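Local structure of uncharacterized protein DUF1185 (3BYQ) at residues 9-14 with 151-156; 16-21 with 26-31; 56-61 with 103-108; 76-81 with 181-186. The protein is of unknown function but probably takes part in amino-acid metabolism, built on a variant of the Bacillus chorismate mutase fold. All coordinates share one frame; numbering follows the deposited sequence. Where two conformers were deposited one is given.

In the fold
Four contacts illustrate how chemistry follows position in a fold. Interaction 1 is fully buried and lays a loop against strand 7-17 with both branched aliphatic packing and a salt bridge. Interaction 2 closes the hairpin of strands 7-17 and 29-39 near the surface, relying on backbone hydrogen bonds. These two share strand 7-17, touch each other and both meet the second subunit. Interaction 3, partly buried, packs helix 51-72 against helix 98-109 with no hydrogen bond between the segments. Interaction 4 is a surface ion pair alone, near the start of strand 79-86; its strand segment nonetheless packs against M106 and R107 of interaction 3 and L31 of interaction 2.

Interaction 1: 9-14 with 151-156; sequences KRTLIV and IGIQDA. With EDO (1,2-ethanediol), chain F.
The carboxylate of D155 is the flat group here, and the ammonium of K9 meets its OD1 on the syn side, lifted 33° out of the carboxylate plane. In this salt bridge K9 NZ lies 2.9 Å from D155 OD1. The other oxygen, OD2, is taken by R158 and R8, so three basic side chains gather round one buried acid and probably favour its ionised form; K9 itself has a second acid in E15 of the second subunit.

On its way to D155 the lysine chain runs antiparallel to the side chain of I153, K9 CE lying 3.8 Å from I153 CG2. A bend at chi3 (-68°) turns the otherwise extended end of the lysine. I153 also reaches T11, tip to tip: T11 CG2 and I153 CD1 close to 3.5 Å, tighter than ordinary carbon contact. The threonine hydroxyl, besides touching I153, binds a water, 2.9 Å from T11 OG1, which donates a 2.7 Å hydrogen bond to G152 O. At Q154 the backbone N binds O1 of an ethanediol at 2.9 Å, nearly straight at 171°.

I153 to A156 form a type I beta turn. The arrangement is that of a turn after strand 147-151 folded over a strand of a mixed sheet, which runs on antiparallel into the second subunit.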
# COMPACT_ATOMS: atom_id res chain seq x y z
N LYS B 9 3.07 -17.45 -14.59
CA LYS B 9 1.70 -17.56 -14.09
C LYS B 9 0.76 -16.66 -14.81
O LYS B 9 1.18 -15.74 -15.50
CB LYS B 9 1.64 -17.31 -12.57
CG LYS B 9 1.99 -15.94 -12.17
CD LYS B 9 2.17 -15.85 -10.65
CE LYS B 9 0.91 -16.04 -9.87
NZ LYS B 9 1.26 -16.06 -8.37
N ARG B 10 -0.51 -16.96 -14.65
CA ARG B 10 -1.59 -16.22 -15.29
C ARG B 10 -2.72 -16.04 -14.29
O ARG B 10 -2.86 -16.83 -13.35
CB ARG B 10 -2.12 -17.02 -16.48
CG ARG B 10 -1.22 -17.06 -17.69
CD ARG B 10 -1.72 -18.04 -18.71
NE ARG B 10 -2.97 -17.61 -19.33
CZ ARG B 10 -3.67 -18.31 -20.20
NH1 ARG B 10 -3.21 -19.44 -20.67
NH2 ARG B 10 -4.83 -17.82 -20.64
N THR B 11 -3.46 -14.97 -14.44
CA THR B 11 -4.67 -14.79 -13.66
C THR B 11 -5.80 -14.37 -14.57
O THR B 11 -5.60 -13.68 -15.58
CB THR B 11 -4.54 -13.80 -12.49
OG1 THR B 11 -4.33 -12.47 -13.00
CG2 THR B 11 -3.41 -14.23 -11.55
N LEU B 12 -6.97 -14.87 -14.24
CA LEU B 12 -8.21 -14.47 -14.90
C LEU B 12 -9.08 -13.92 -13.79
O LEU B 12 -9.24 -14.58 -12.79
CB LEU B 12 -8.87 -15.67 -15.54
CG LEU B 12 -10.24 -15.46 -16.20
CD1 LEU B 12 -10.08 -14.52 -17.37
CD2 LEU B 12 -10.80 -16.78 -16.67
N ILE B 13 -9.58 -12.70 -13.93
CA ILE B 13 -10.51 -12.18 -12.93
C ILE B 13 -11.77 -11.73 -13.61
O ILE B 13 -11.76 -11.19 -14.73
CB ILE B 13 -9.95 -11.09 -12.01
CG1 ILE B 13 -9.65 -9.82 -12.79
CG2 ILE B 13 -8.70 -11.61 -11.29
CD1 ILE B 13 -9.10 -8.69 -11.94
N VAL B 14 -12.89 -12.05 -12.96
CA VAL B 14 -14.22 -11.66 -13.45
C VAL B 14 -14.90 -10.96 -12.30
O VAL B 14 -15.15 -11.54 -11.27
CB VAL B 14 -15.12 -12.81 -13.98
CG1 VAL B 14 -16.46 -12.26 -14.48
CG2 VAL B 14 -14.38 -13.59 -15.10
N ILE B 151 -6.21 -4.19 -11.72
CA ILE B 151 -5.48 -5.43 -11.95
C ILE B 151 -4.22 -5.45 -11.08
O ILE B 151 -3.77 -4.41 -10.56
CB ILE B 151 -5.07 -5.62 -13.44
CG1 ILE B 151 -4.02 -4.59 -13.89
CG2 ILE B 151 -6.32 -5.60 -14.34
CD1 ILE B 151 -3.35 -4.90 -15.26
N GLY B 152 -3.64 -6.63 -11.00
CA GLY B 152 -2.40 -6.83 -10.26
C GLY B 152 -2.28 -8.25 -9.78
O GLY B 152 -3.28 -8.96 -9.68
N ILE B 153 -1.05 -8.67 -9.58
CA ILE B 153 -0.75 -10.01 -9.04
C ILE B 153 0.19 -9.75 -7.88
O ILE B 153 1.18 -9.04 -8.00
CB ILE B 153 -0.16 -10.96 -10.11
CG1 ILE B 153 -1.23 -11.21 -11.18
CG2 ILE B 153 0.29 -12.33 -9.50
CD1 ILE B 153 -0.76 -12.09 -12.34
N GLN B 154 -0.10 -10.41 -6.77
CA GLN B 154 0.61 -10.15 -5.54
C GLN B 154 2.13 -10.23 -5.60
O GLN B 154 2.84 -9.40 -5.01
CB GLN B 154 0.06 -11.01 -4.42
CG GLN B 154 0.74 -10.77 -3.08
CD GLN B 154 1.98 -11.63 -2.90
OE1 GLN B 154 2.01 -12.78 -3.32
NE2 GLN B 154 3.00 -11.08 -2.25
N ASP B 155 2.61 -11.25 -6.30
CA ASP B 155 4.02 -11.54 -6.38
C ASP B 155 4.59 -11.26 -7.78
O ASP B 155 5.58 -11.87 -8.17
CB ASP B 155 4.29 -12.99 -5.96
CG ASP B 155 3.81 -13.99 -7.00
OD1 ASP B 155 2.78 -13.72 -7.64
OD2 ASP B 155 4.51 -15.01 -7.22
N ALA B 156 3.98 -10.35 -8.49
CA ALA B 156 4.44 -10.02 -9.83
C ALA B 156 4.16 -8.58 -10.17
O ALA B 156 3.30 -7.96 -9.56
CB ALA B 156 3.71 -10.89 -10.87
C1 EDO F . -2.89 -12.92 -7.82
O1 EDO F . -2.37 -12.21 -6.68
C2 EDO F . -4.14 -13.67 -7.42
O2 EDO F . -5.03 -12.78 -6.72
O HOH W 1 -4.81 -10.96 -10.53

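Interaction 2: 16-21 with 26-31; sequences TTYHEN and AQPLKL. With EDO (1,2-ethanediol), chain Y.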
# COMPACT_ATOMS: atom_id res chain seq x y z
N THR B 16 -18.23 -8.97 -11.19
CA THR B 16 -19.64 -8.77 -11.52
C THR B 16 -20.17 -7.72 -10.56
O THR B 16 -20.07 -7.88 -9.35
CB THR B 16 -20.45 -10.06 -11.36
OG1 THR B 16 -19.83 -11.12 -12.12
CG2 THR B 16 -21.89 -9.86 -11.82
N THR B 17 -20.66 -6.62 -11.14
CA THR B 17 -21.24 -5.54 -10.35
C THR B 17 -22.75 -5.47 -10.54
O THR B 17 -23.27 -5.29 -11.64
CB THR B 17 -20.62 -4.19 -10.74
OG1 THR B 17 -19.20 -4.25 -10.55
CG2 THR B 17 -21.21 -3.06 -9.89
N TYR B 18 -23.45 -5.61 -9.43
CA TYR B 18 -24.90 -5.62 -9.41
C TYR B 18 -25.48 -4.22 -9.27
O TYR B 18 -26.56 -3.91 -9.78
CB TYR B 18 -25.42 -6.51 -8.28
CG TYR B 18 -25.04 -7.93 -8.50
CD1 TYR B 18 -25.73 -8.71 -9.42
CD2 TYR B 18 -23.98 -8.49 -7.83
CE1 TYR B 18 -25.36 -10.02 -9.64
CE2 TYR B 18 -23.60 -9.79 -8.04
CZ TYR B 18 -24.29 -10.55 -8.97
OH TYR B 18 -23.92 -11.86 -9.20
N HIS B 19 -24.77 -3.39 -8.52
CA HIS B 19 -25.18 -2.01 -8.26
C HIS B 19 -24.06 -1.26 -7.59
O HIS B 19 -23.06 -1.86 -7.21
CB HIS B 19 -26.41 -1.95 -7.34
CG HIS B 19 -26.16 -2.40 -5.93
ND1 HIS B 19 -25.57 -1.58 -4.98
CD2 HIS B 19 -26.44 -3.55 -5.30
CE1 HIS B 19 -25.51 -2.22 -3.83
NE2 HIS B 19 -26.02 -3.43 -4.00
N GLU B 20 -24.28 0.05 -7.45
CA GLU B 20 -23.42 0.94 -6.63
C GLU B 20 -24.30 1.88 -5.82
O GLU B 20 -24.20 3.11 -5.91
CB GLU B 20 -22.36 1.67 -7.43
CG GLU B 20 -21.26 2.12 -6.49
CD GLU B 20 -20.20 2.95 -7.14
OE1 GLU B 20 -20.28 3.34 -8.32
OE2 GLU B 20 -19.25 3.23 -6.42
N ASN B 21 -25.21 1.24 -5.10
CA ASN B 21 -26.15 1.85 -4.16
C ASN B 21 -27.30 2.64 -4.78
O ASN B 21 -28.00 3.40 -4.10
CB ASN B 21 -25.38 2.63 -3.07
CG ASN B 21 -24.39 1.71 -2.28
OD1 ASN B 21 -23.17 1.98 -2.18
ND2 ASN B 21 -24.90 0.60 -1.78
N ALA B 26 -31.06 -4.12 -14.95
CA ALA B 26 -31.66 -5.43 -15.26
C ALA B 26 -30.63 -6.54 -15.25
O ALA B 26 -30.87 -7.65 -14.77
CB ALA B 26 -32.38 -5.38 -16.62
N GLN B 27 -29.47 -6.23 -15.81
CA GLN B 27 -28.39 -7.22 -15.79
C GLN B 27 -27.15 -6.58 -15.24
O GLN B 27 -26.85 -5.39 -15.49
CB GLN B 27 -28.11 -7.72 -17.18
CG GLN B 27 -27.91 -6.57 -18.10
N PRO B 28 -26.41 -7.35 -14.47
CA PRO B 28 -25.20 -6.78 -13.90
C PRO B 28 -24.12 -6.57 -14.92
O PRO B 28 -24.13 -7.15 -16.00
CB PRO B 28 -24.75 -7.85 -12.91
CG PRO B 28 -25.31 -9.09 -13.38
CD PRO B 28 -26.62 -8.73 -14.00
N LEU B 29 -23.19 -5.70 -14.59
CA LEU B 29 -22.01 -5.52 -15.41
C LEU B 29 -20.95 -6.56 -15.07
O LEU B 29 -20.72 -6.85 -13.91
CB LEU B 29 -21.42 -4.13 -15.17
CG LEU B 29 -20.11 -3.79 -15.86
CD1 LEU B 29 -20.23 -3.82 -17.40
CD2 LEU B 29 -19.67 -2.46 -15.35
N LYS B 30 -20.32 -7.12 -16.10
CA LYS B 30 -19.15 -7.96 -15.88
C LYS B 30 -17.96 -7.32 -16.60
O LYS B 30 -18.07 -6.90 -17.77
CB LYS B 30 -19.30 -9.37 -16.37
CG LYS B 30 -20.41 -10.10 -15.70
CD LYS B 30 -20.34 -11.60 -15.98
CE LYS B 30 -21.59 -12.26 -15.48
NZ LYS B 30 -21.47 -13.74 -15.43
N LEU B 31 -16.89 -7.19 -15.85
CA LEU B 31 -15.57 -6.74 -16.37
C LEU B 31 -14.59 -7.85 -16.05
O LEU B 31 -14.56 -8.34 -14.92
CB LEU B 31 -15.12 -5.44 -15.70
CG LEU B 31 -15.97 -4.19 -15.96
CD1 LEU B 31 -15.47 -3.01 -15.14
CD2 LEU B 31 -16.04 -3.81 -17.42
C1 EDO Y . -20.73 -14.24 -11.94
O1 EDO Y . -21.58 -13.26 -12.50
C2 EDO Y . -21.33 -14.63 -10.61
O2 EDO Y . -22.53 -15.35 -10.90
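T16 and P28 are flanking neighbours that project together, with the ring of Y18 next to them. From the pyrrolidine, CB does most of the touching: P28 CB is 3.7 Å from T16 CG2 and equally close to Y18 CD1, approaching the tyrosine ring obliquely, while P28 CG spans the same two neighbours. P28 CB also presses on the backbone, 3.2 Å from T17 O.

K30 can be followed outward from CB. Its CG passes T16 OG1 at 3.8 Å, CD stays alongside the same hydroxyl, and CE comes up to O1 of an ethanediol. NZ then donates a hydrogen bond to that O1 at 3.0 Å. Because the chain is extended beyond CG, it runs past T16 until both polar ends converge on a single glycol oxygen; T16 OG1 is hydrogen-bonded to ethanediol O1 at 2.8 Å.

All this decorates the end of a beta hairpin, strands 7-17 and 29-39. T16 and K30 form an antiparallel non-hydrogen-bonded pair and share one face of the sheet, whereas T17 and L29 form the next, hydrogen-bonded pair and point to the other. T17 N donates to L29 O at 2.8 Å, in the carbonyl plane and fairly straight (165°). The return bond from L29 N to T17 O is more bent, at 143°. The buried side chain of L29 packs on V174 and N147; strand 7-17 also pairs, at T16 and T17, with an antiparallel strand of the second subunit.

Interaction 3: 56-61 with 103-108; sequences ELRSLG and GWAMRS. With EDO (1,2-ethanediol), chain Q; EDO (1,2-ethanediol), chain C.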
# COMPACT_ATOMS: atom_id res chain seq x y z
N GLU B 56 6.57 -11.20 -31.52
CA GLU B 56 6.22 -12.49 -30.91
C GLU B 56 5.08 -12.38 -29.88
O GLU B 56 4.26 -13.29 -29.77
CB GLU B 56 7.40 -13.19 -30.29
CG GLU B 56 7.07 -14.66 -30.07
CD GLU B 56 8.14 -15.45 -29.36
OE1 GLU B 56 9.30 -14.95 -29.27
OE2 GLU B 56 7.79 -16.58 -28.92
N LEU B 57 5.03 -11.25 -29.19
CA LEU B 57 4.00 -11.01 -28.17
C LEU B 57 2.59 -10.98 -28.71
O LEU B 57 1.64 -11.13 -27.97
CB LEU B 57 4.31 -9.73 -27.37
CG LEU B 57 5.44 -9.89 -26.35
CD1 LEU B 57 5.97 -8.49 -25.94
CD2 LEU B 57 4.99 -10.74 -25.13
N ARG B 58 2.45 -10.83 -30.02
CA ARG B 58 1.11 -10.85 -30.60
C ARG B 58 0.40 -12.15 -30.24
O ARG B 58 -0.79 -12.14 -29.96
CB ARG B 58 1.15 -10.64 -32.11
CG ARG B 58 -0.18 -10.31 -32.76
CD ARG B 58 -0.54 -8.84 -32.62
NE ARG B 58 0.39 -7.98 -33.34
CZ ARG B 58 0.39 -7.81 -34.66
NH1 ARG B 58 -0.55 -8.34 -35.42
NH2 ARG B 58 1.30 -7.03 -35.22
N SER B 59 1.16 -13.25 -30.19
CA SER B 59 0.59 -14.57 -29.86
C SER B 59 0.07 -14.61 -28.42
O SER B 59 -0.90 -15.30 -28.12
CB SER B 59 1.58 -15.71 -30.09
OG SER B 59 2.74 -15.56 -29.29
N LEU B 60 0.75 -13.90 -27.55
CA LEU B 60 0.31 -13.79 -26.14
C LEU B 60 -1.00 -13.00 -26.10
O LEU B 60 -1.91 -13.34 -25.36
CB LEU B 60 1.37 -13.09 -25.30
CG LEU B 60 1.06 -13.02 -23.80
CD1 LEU B 60 0.99 -14.44 -23.20
CD2 LEU B 60 2.10 -12.15 -23.06
N GLY B 61 -1.06 -11.92 -26.88
CA GLY B 61 -2.28 -11.11 -27.02
C GLY B 61 -3.44 -12.01 -27.44
O GLY B 61 -4.54 -11.97 -26.87
N GLY B 103 -3.23 -4.85 -28.25
CA GLY B 103 -4.31 -4.15 -28.92
C GLY B 103 -4.71 -4.78 -30.22
O GLY B 103 -5.88 -5.09 -30.43
N TRP B 104 -3.74 -5.03 -31.07
CA TRP B 104 -4.04 -5.59 -32.40
C TRP B 104 -4.54 -7.00 -32.31
O TRP B 104 -5.50 -7.40 -32.99
CB TRP B 104 -2.83 -5.47 -33.32
CG TRP B 104 -2.48 -4.02 -33.63
CD1 TRP B 104 -2.86 -2.89 -32.92
CD2 TRP B 104 -1.59 -3.57 -34.65
NE1 TRP B 104 -2.29 -1.77 -33.49
CE2 TRP B 104 -1.51 -2.16 -34.54
CE3 TRP B 104 -0.86 -4.22 -35.64
CZ2 TRP B 104 -0.71 -1.40 -35.38
CZ3 TRP B 104 -0.08 -3.47 -36.48
CH2 TRP B 104 -0.02 -2.06 -36.35
N ALA B 105 -3.92 -7.79 -31.45
CA ALA B 105 -4.38 -9.16 -31.24
C ALA B 105 -5.81 -9.20 -30.77
O ALA B 105 -6.63 -9.97 -31.27
CB ALA B 105 -3.46 -9.92 -30.24
N MSE B 106 -6.13 -8.36 -29.80
CA MSE B 106 -7.49 -8.35 -29.26
C MSE B 106 -8.49 -7.88 -30.30
O MSE B 106 -9.54 -8.49 -30.50
CB MSE B 106 -7.56 -7.51 -27.97
CG MSE B 106 -8.97 -7.44 -27.42
SE MSE B 106 -9.06 -6.97 -25.61
CE MSE B 106 -8.16 -5.34 -25.76
N ARG B 107 -8.16 -6.81 -30.99
CA ARG B 107 -9.06 -6.33 -32.02
C ARG B 107 -9.29 -7.38 -33.09
O ARG B 107 -10.43 -7.56 -33.55
CB ARG B 107 -8.59 -4.98 -32.57
CG ARG B 107 -8.79 -3.94 -31.49
CD ARG B 107 -8.16 -2.66 -31.86
NE ARG B 107 -8.91 -2.00 -32.90
CZ ARG B 107 -8.53 -0.86 -33.45
NH1 ARG B 107 -7.40 -0.29 -33.07
NH2 ARG B 107 -9.26 -0.31 -34.40
N SER B 108 -8.26 -8.16 -33.43
CA SER B 108 -8.43 -9.22 -34.43
C SER B 108 -9.34 -10.36 -33.95
O SER B 108 -10.18 -10.86 -34.69
CB SER B 108 -7.08 -9.76 -34.89
OG SER B 108 -6.39 -8.71 -35.59
C1 EDO Q . -3.02 -11.75 -34.60
O1 EDO Q . -1.79 -12.42 -34.89
C2 EDO Q . -3.24 -10.61 -35.58
O2 EDO Q . -3.29 -9.35 -34.90
C1 EDO C . -2.09 1.00 -30.75
O1 EDO C . -3.12 0.78 -31.73
C2 EDO C . -0.70 0.82 -31.37
O2 EDO C . -0.23 2.08 -31.85
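A105 CB faces G61 at the closest point of a helix-helix packing, where helix 51-72 crosses helix 98-109. The local axes approach to 8.0 Å at a signed crossing angle of -45°. The inner part is tight: A105 CB sits 3.5 Å from G61 C and at the same separation from R58 O, so the methyl nests directly against the opposite backbone. G61, having no side chain, lets A105 CB rest on its main chain. This buried side faces the sheet, where M106 packs on strand 161-169.

The outer part is looser and built from long side chains. With CG opposite its backbone N (chi1 -166°), R58 bends at its next two torsions and brings the guanidinium across to W104. W104 CE3 stands over one guanidinium face, toward its rim, 3.6 Å from R58 NH2; the planes are 63° apart, so the groups are not stacked. E100 holds R58 NH2 by a salt bridge, and R143 of the fourth subunit packs on W104. Two ethanediols occupy this outer side. One accepts from R58 NH1 through O2 at 3.0 Å; the other lies at the indole edge, in plane, its O1 3.2 Å from W104 NE1.

Interaction 4: 76-81 with 181-186; sequences NIEVYS and LTKEAV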
# COMPACT_ATOMS: atom_id res chain seq x y z
N ASN B 76 -21.11 -10.83 -26.04
CA ASN B 76 -21.37 -9.97 -24.91
C ASN B 76 -20.37 -8.86 -24.66
O ASN B 76 -20.45 -8.18 -23.66
CB ASN B 76 -21.45 -10.83 -23.66
CG ASN B 76 -22.57 -11.82 -23.72
OD1 ASN B 76 -23.69 -11.47 -24.07
ND2 ASN B 76 -22.28 -13.05 -23.36
N ILE B 77 -19.46 -8.66 -25.58
CA ILE B 77 -18.39 -7.70 -25.39
C ILE B 77 -18.73 -6.29 -25.86
O ILE B 77 -19.04 -6.07 -27.04
CB ILE B 77 -17.09 -8.15 -26.10
CG1 ILE B 77 -16.74 -9.63 -25.80
CG2 ILE B 77 -15.93 -7.18 -25.78
CD1 ILE B 77 -16.61 -10.03 -24.35
N GLU B 78 -18.64 -5.35 -24.94
CA GLU B 78 -18.86 -3.95 -25.26
C GLU B 78 -17.75 -3.01 -24.89
O GLU B 78 -17.72 -1.95 -25.43
CB GLU B 78 -20.18 -3.45 -24.68
CG GLU B 78 -21.39 -4.22 -25.15
CD GLU B 78 -22.72 -3.59 -24.73
OE1 GLU B 78 -22.78 -2.41 -24.32
OE2 GLU B 78 -23.72 -4.32 -24.82
N VAL B 79 -16.85 -3.37 -23.98
CA VAL B 79 -15.74 -2.49 -23.59
C VAL B 79 -14.43 -3.29 -23.52
O VAL B 79 -14.45 -4.50 -23.34
CB VAL B 79 -15.99 -1.77 -22.23
CG1 VAL B 79 -17.25 -0.87 -22.29
CG2 VAL B 79 -16.09 -2.76 -21.05
N TYR B 80 -13.31 -2.59 -23.68
CA TYR B 80 -12.01 -3.25 -23.53
C TYR B 80 -10.91 -2.27 -23.13
O TYR B 80 -11.12 -1.05 -23.08
CB TYR B 80 -11.61 -4.10 -24.79
CG TYR B 80 -11.59 -3.44 -26.17
CD1 TYR B 80 -11.53 -2.05 -26.36
CD2 TYR B 80 -11.54 -4.23 -27.31
CE1 TYR B 80 -11.50 -1.49 -27.69
CE2 TYR B 80 -11.46 -3.69 -28.59
CZ TYR B 80 -11.44 -2.34 -28.79
OH TYR B 80 -11.42 -1.89 -30.11
N SER B 81 -9.76 -2.86 -22.82
CA SER B 81 -8.56 -2.17 -22.47
C SER B 81 -7.40 -3.14 -22.49
O SER B 81 -7.54 -4.35 -22.63
CB SER B 81 -8.65 -1.53 -21.09
OG SER B 81 -7.57 -0.61 -20.87
N LEU B 181 -22.78 10.84 -25.93
CA LEU B 181 -23.00 9.95 -27.08
C LEU B 181 -23.46 8.61 -26.60
O LEU B 181 -22.89 8.08 -25.67
CB LEU B 181 -21.72 9.80 -27.91
CG LEU B 181 -21.87 9.07 -29.25
CD1 LEU B 181 -22.60 9.94 -30.27
CD2 LEU B 181 -20.50 8.60 -29.76
N THR B 182 -24.50 8.09 -27.23
CA THR B 182 -25.05 6.79 -26.90
C THR B 182 -24.73 5.82 -28.00
O THR B 182 -24.34 6.20 -29.08
CB THR B 182 -26.59 6.84 -26.80
OG1 THR B 182 -27.15 7.16 -28.08
CG2 THR B 182 -27.03 7.87 -25.74
N LYS B 183 -24.90 4.55 -27.70
CA LYS B 183 -24.66 3.47 -28.68
C LYS B 183 -25.51 3.69 -29.91
O LYS B 183 -25.06 3.52 -31.04
CB LYS B 183 -24.94 2.09 -28.10
CG LYS B 183 -24.00 1.71 -27.01
CD LYS B 183 -24.19 0.27 -26.56
CE LYS B 183 -25.56 -0.04 -26.02
NZ LYS B 183 -25.55 -1.45 -25.58
N GLU B 184 -26.75 4.11 -29.68
CA GLU B 184 -27.70 4.37 -30.76
C GLU B 184 -27.33 5.57 -31.61
O GLU B 184 -27.72 5.68 -32.77
CB GLU B 184 -29.11 4.57 -30.20
CG GLU B 184 -29.69 3.32 -29.58
CD GLU B 184 -29.28 3.09 -28.13
OE1 GLU B 184 -28.48 3.85 -27.53
OE2 GLU B 184 -29.78 2.09 -27.57
N ALA B 185 -26.59 6.49 -31.02
CA ALA B 185 -26.20 7.72 -31.70
C ALA B 185 -24.92 7.60 -32.49
O ALA B 185 -24.60 8.47 -33.26
CB ALA B 185 -26.07 8.88 -30.70
N VAL B 186 -24.21 6.50 -32.32
CA VAL B 186 -22.96 6.30 -33.07
C VAL B 186 -23.30 6.31 -34.57
O VAL B 186 -24.11 5.50 -35.05
CB VAL B 186 -22.22 5.02 -32.66
CG1 VAL B 186 -21.06 4.69 -33.65
CG2 VAL B 186 -21.72 5.11 -31.22
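A classic beta bulge opens strand 79-86: E78 and V79 both face G169 of strand 161-169, and the side chain of E78 leaves this bulge to meet K183 in the segment that follows the last strand of the sheet. One ion pair makes the whole contact. K183 NZ donates to E78 OE1 at 3.2 Å, approaching from above the carboxylate plane, 36° out of it, while OE2 lies a little farther from the ammonium at 3.5 Å.

The two side chains cross at about a right angle. E78 is extended beyond CG and projects its carboxylate from the strand; in K183 the bend at chi3 (-60°) turns CE and NZ toward the carboxylate, and K183 CD, set before that bend, lies 3.8 Å from E78 OE1. The lysine stem also rests on Y136 of strand 130-136. Behind K183 the chain makes a short helical bend, with A185 N hydrogen-bonded to T182 O.

OE1 has a stronger partner in H145, whose NE2 is hydrogen-bonded to it. One oxygen thus serves both an imidazole and an ammonium, and the glutamate would be expected to remain ionised between them. With the lysine exposed, its ion pair is probably weakened by solvent.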